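Local coordinates for GCN5-related N-acetyltransferase (Brucella melitensis biovar Abortus 2308, PDB 3TCV), which probably transfers an acetyl group from acetyl-CoA to an amine, perhaps the N-terminal serine or alanine of a protein, as a member of the GNAT family, at residues L46-A51 against L99-I104. Sequence-based numbering, arbitrary orientation.
Sequences LEPLNA and LFFAVI
Leu49 lies alongside Phe100, pointing the same way, with CD2 of Leu49 3.7 Å from CB of Phe100. With CG of Leu49 turned anti to its backbone N (chi1 -176°), the other methyl, CD1, comes to 4.1 Å from CB of Ala102, whose small side chain suits a place shared with Leu49 and His54. Helices 51-61 and 82-94 also pack against Leu49, a branched apolar residue suited to an enclosed site. The Leu49 N-H also bonds O of Phe100 at 2.9 Å, reaching that oxygen from above its carbonyl plane.

Glu47 and Ala102 form an antiparallel hydrogen-bonded pair, Glu47 N to Ala102 O at 3.0 Å and Ala102 N to Glu47 O at 2.7 Å. They join strand 44-48 to strand 99-105 near one margin of the mixed sheet of the GNAT fold, and the 47 intervening residues, more than half helical and none in a strand, connect them.

Pro48 faces Phe101 in a non-hydrogen-bonded pair, where a residue lacking an N-H forfeits no bond to strand 99-105; strand 44-48 ends there, although Leu49 still bonds Phe100 O. The two side chains diverge, yet CG of Pro48 lies 4.1 Å from CE1 of Phe101. The Phe101 ring meets Phe151 edge-to-face. On the sheet face of Leu46 and Val103 the side chains run side by side, CD2 of Leu46 touching both Val103 methyls, CG2 nearer at 3.9 Å.

Glu47, on the other face with Ala102, extends its chain across Ile104, whose CD1 methyl lies against both that chain and the carboxylate carbon, CD being nearest at 3.3 Å. The Glu47 carboxylate has its polar partners elsewhere, OE2 in a salt bridge to Arg45 and OE1 in a hydrogen bond with NE2 of His54, which would probably favour the charged form.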
ATOM      1  N   LEU B  46       9.966 -15.256 -20.605  1.00 23.77           N
ATOM      2  CA  LEU B  46      10.002 -15.134 -19.155  1.00 22.87           C
ATOM      3  C   LEU B  46      10.029 -16.531 -18.574  1.00 23.36           C
ATOM      4  O   LEU B  46       9.155 -17.330 -18.873  1.00 23.39           O
ATOM      5  CB  LEU B  46       8.770 -14.373 -18.626  1.00 22.37           C
ATOM      6  CG  LEU B  46       8.463 -13.012 -19.257  1.00 21.95           C
ATOM      7  CD1 LEU B  46       7.264 -12.310 -18.610  1.00 21.94           C
ATOM      8  CD2 LEU B  46       9.719 -12.151 -19.186  1.00 22.23           C
ATOM      9  N   GLU B  47      11.041 -16.821 -17.751  1.00 23.75           N
ATOM     10  CA  GLU B  47      11.158 -18.085 -17.037  1.00 24.90           C
ATOM     11  C   GLU B  47      11.193 -17.851 -15.524  1.00 24.26           C
ATOM     12  O   GLU B  47      11.858 -16.919 -15.046  1.00 23.53           O
ATOM     13  CB  GLU B  47      12.434 -18.802 -17.481  1.00 25.70           C
ATOM     14  CG  GLU B  47      12.364 -19.281 -18.924  1.00 26.68           C
ATOM     15  CD  GLU B  47      13.625 -19.974 -19.389  1.00 27.94           C
ATOM     16  OE1 GLU B  47      14.558 -20.160 -18.588  1.00 30.04           O
ATOM     17  OE2 GLU B  47      13.686 -20.322 -20.577  1.00 29.21           O
ATOM     18  N   PRO B  48      10.492 -18.702 -14.754  1.00 25.09           N
ATOM     19  CA  PRO B  48      10.574 -18.584 -13.304  1.00 24.68           C
ATOM     20  C   PRO B  48      12.035 -18.565 -12.859  1.00 24.15           C
ATOM     21  O   PRO B  48      12.823 -19.405 -13.310  1.00 23.55           O
ATOM     22  CB  PRO B  48       9.858 -19.848 -12.817  1.00 25.67           C
ATOM     23  CG  PRO B  48       8.855 -20.097 -13.888  1.00 25.97           C
ATOM     24  CD  PRO B  48       9.588 -19.791 -15.157  1.00 25.71           C
ATOM     25  N   LEU B  49      12.406 -17.605 -12.023  1.00 22.66           N
ATOM     26  CA  LEU B  49      13.831 -17.407 -11.739  1.00 22.88           C
ATOM     27  C   LEU B  49      14.389 -18.676 -11.068  1.00 23.60           C
ATOM     28  O   LEU B  49      13.797 -19.179 -10.126  1.00 23.89           O
ATOM     29  CB  LEU B  49      14.062 -16.179 -10.863  1.00 22.01           C
ATOM     30  CG  LEU B  49      15.499 -15.781 -10.555  1.00 21.88           C
ATOM     31  CD1 LEU B  49      16.233 -15.484 -11.835  1.00 22.01           C
ATOM     32  CD2 LEU B  49      15.542 -14.581  -9.598  1.00 21.34           C
ATOM     33  N   ASN B  50      15.516 -19.152 -11.584  1.00 24.82           N
ATOM     34  CA  ASN B  50      16.209 -20.357 -11.081  1.00 26.39           C
ATOM     35  C   ASN B  50      17.713 -20.085 -11.015  1.00 26.36           C
ATOM     36  O   ASN B  50      18.338 -19.721 -12.013  1.00 26.24           O
ATOM     37  CB  ASN B  50      15.886 -21.562 -11.977  1.00 27.43           C
ATOM     38  CG  ASN B  50      16.655 -22.822 -11.586  1.00 28.83           C
ATOM     39  OD1 ASN B  50      17.790 -22.998 -11.987  1.00 28.47           O
ATOM     40  ND2 ASN B  50      16.021 -23.704 -10.808  1.00 29.97           N
ATOM     41  N   ALA B  51      18.283 -20.275  -9.826  1.00 27.53           N
ATOM     42  CA  ALA B  51      19.657 -19.911  -9.565  1.00 27.46           C
ATOM     43  C   ALA B  51      20.639 -20.615 -10.492  1.00 28.24           C
ATOM     44  O   ALA B  51      21.514 -19.968 -11.057  1.00 27.37           O
ATOM     45  CB  ALA B  51      20.009 -20.176  -8.106  1.00 28.12           C
ATOM     46  N   LEU B  99       7.368 -12.850  -6.746  1.00 18.84           N
ATOM     47  CA  LEU B  99       7.556 -14.020  -7.588  1.00 18.62           C
ATOM     48  C   LEU B  99       8.391 -13.601  -8.783  1.00 18.49           C
ATOM     49  O   LEU B  99       7.898 -12.927  -9.706  1.00 18.83           O
ATOM     50  CB  LEU B  99       6.209 -14.584  -8.046  1.00 18.67           C
ATOM     51  CG  LEU B  99       6.223 -15.949  -8.756  1.00 19.05           C
ATOM     52  CD1 LEU B  99       6.724 -17.062  -7.839  1.00 18.94           C
ATOM     53  CD2 LEU B  99       4.823 -16.284  -9.263  1.00 18.65           C
ATOM     54  N   PHE B 100       9.640 -14.040  -8.795  1.00 18.82           N
ATOM     55  CA  PHE B 100      10.610 -13.590  -9.780  1.00 18.50           C
ATOM     56  C   PHE B 100      10.651 -14.417 -11.033  1.00 19.15           C
ATOM     57  O   PHE B 100      10.528 -15.648 -10.995  1.00 19.47           O
ATOM     58  CB  PHE B 100      12.029 -13.543  -9.177  1.00 18.85           C
ATOM     59  CG  PHE B 100      12.283 -12.343  -8.319  1.00 18.57           C
ATOM     60  CD1 PHE B 100      12.806 -11.175  -8.869  1.00 18.42           C
ATOM     61  CD2 PHE B 100      12.024 -12.380  -6.964  1.00 18.77           C
ATOM     62  CE1 PHE B 100      13.057 -10.069  -8.082  1.00 18.38           C
ATOM     63  CE2 PHE B 100      12.268 -11.274  -6.166  1.00 18.76           C
ATOM     64  CZ  PHE B 100      12.794 -10.118  -6.725  1.00 18.86           C
ATOM     65  N   PHE B 101      10.880 -13.705 -12.137  1.00 18.82           N
ATOM     66  CA  PHE B 101      11.106 -14.283 -13.451  1.00 19.24           C
ATOM     67  C   PHE B 101      12.364 -13.720 -14.072  1.00 19.36           C
ATOM     68  O   PHE B 101      12.601 -12.501 -14.031  1.00 18.32           O
ATOM     69  CB  PHE B 101       9.919 -13.970 -14.376  1.00 19.52           C
ATOM     70  CG  PHE B 101       8.659 -14.659 -13.963  1.00 20.18           C
ATOM     71  CD1 PHE B 101       8.207 -15.780 -14.662  1.00 20.67           C
ATOM     72  CD2 PHE B 101       7.938 -14.228 -12.850  1.00 20.16           C
ATOM     73  CE1 PHE B 101       7.067 -16.460 -14.244  1.00 20.85           C
ATOM     74  CE2 PHE B 101       6.794 -14.907 -12.441  1.00 20.31           C
ATOM     75  CZ  PHE B 101       6.360 -16.015 -13.138  1.00 20.66           C
ATOM     76  N   ALA B 102      13.153 -14.590 -14.690  1.00 19.69           N
ATOM     77  CA  ALA B 102      14.233 -14.139 -15.551  1.00 20.27           C
ATOM     78  C   ALA B 102      13.617 -13.674 -16.847  1.00 20.84           C
ATOM     79  O   ALA B 102      12.667 -14.308 -17.357  1.00 21.44           O
ATOM     80  CB  ALA B 102      15.234 -15.255 -15.817  1.00 21.11           C
ATOM     81  N   VAL B 103      14.175 -12.599 -17.402  1.00 20.74           N
ATOM     82  CA  VAL B 103      13.724 -12.042 -18.671  1.00 21.15           C
ATOM     83  C   VAL B 103      14.811 -12.375 -19.692  1.00 22.07           C
ATOM     84  O   VAL B 103      15.936 -11.857 -19.611  1.00 21.89           O
ATOM     85  CB  VAL B 103      13.518 -10.510 -18.601  1.00 20.64           C
ATOM     86  CG1 VAL B 103      12.956  -9.976 -19.913  1.00 20.30           C
ATOM     87  CG2 VAL B 103      12.598 -10.139 -17.439  1.00 19.89           C
ATOM     88  N   ILE B 104      14.470 -13.255 -20.631  1.00 23.10           N
ATOM     89  CA  ILE B 104      15.420 -13.761 -21.623  1.00 24.38           C
ATOM     90  C   ILE B 104      15.237 -13.072 -22.974  1.00 24.46           C
ATOM     91  O   ILE B 104      14.172 -13.107 -23.559  1.00 25.08           O
ATOM     92  CB  ILE B 104      15.291 -15.291 -21.796  1.00 25.90           C
ATOM     93  CG1 ILE B 104      15.752 -16.018 -20.519  1.00 26.95           C
ATOM     94  CG2 ILE B 104      16.162 -15.775 -22.947  1.00 25.94           C
ATOM     95  CD1 ILE B 104      14.707 -16.874 -19.838  1.00 28.39           C
TER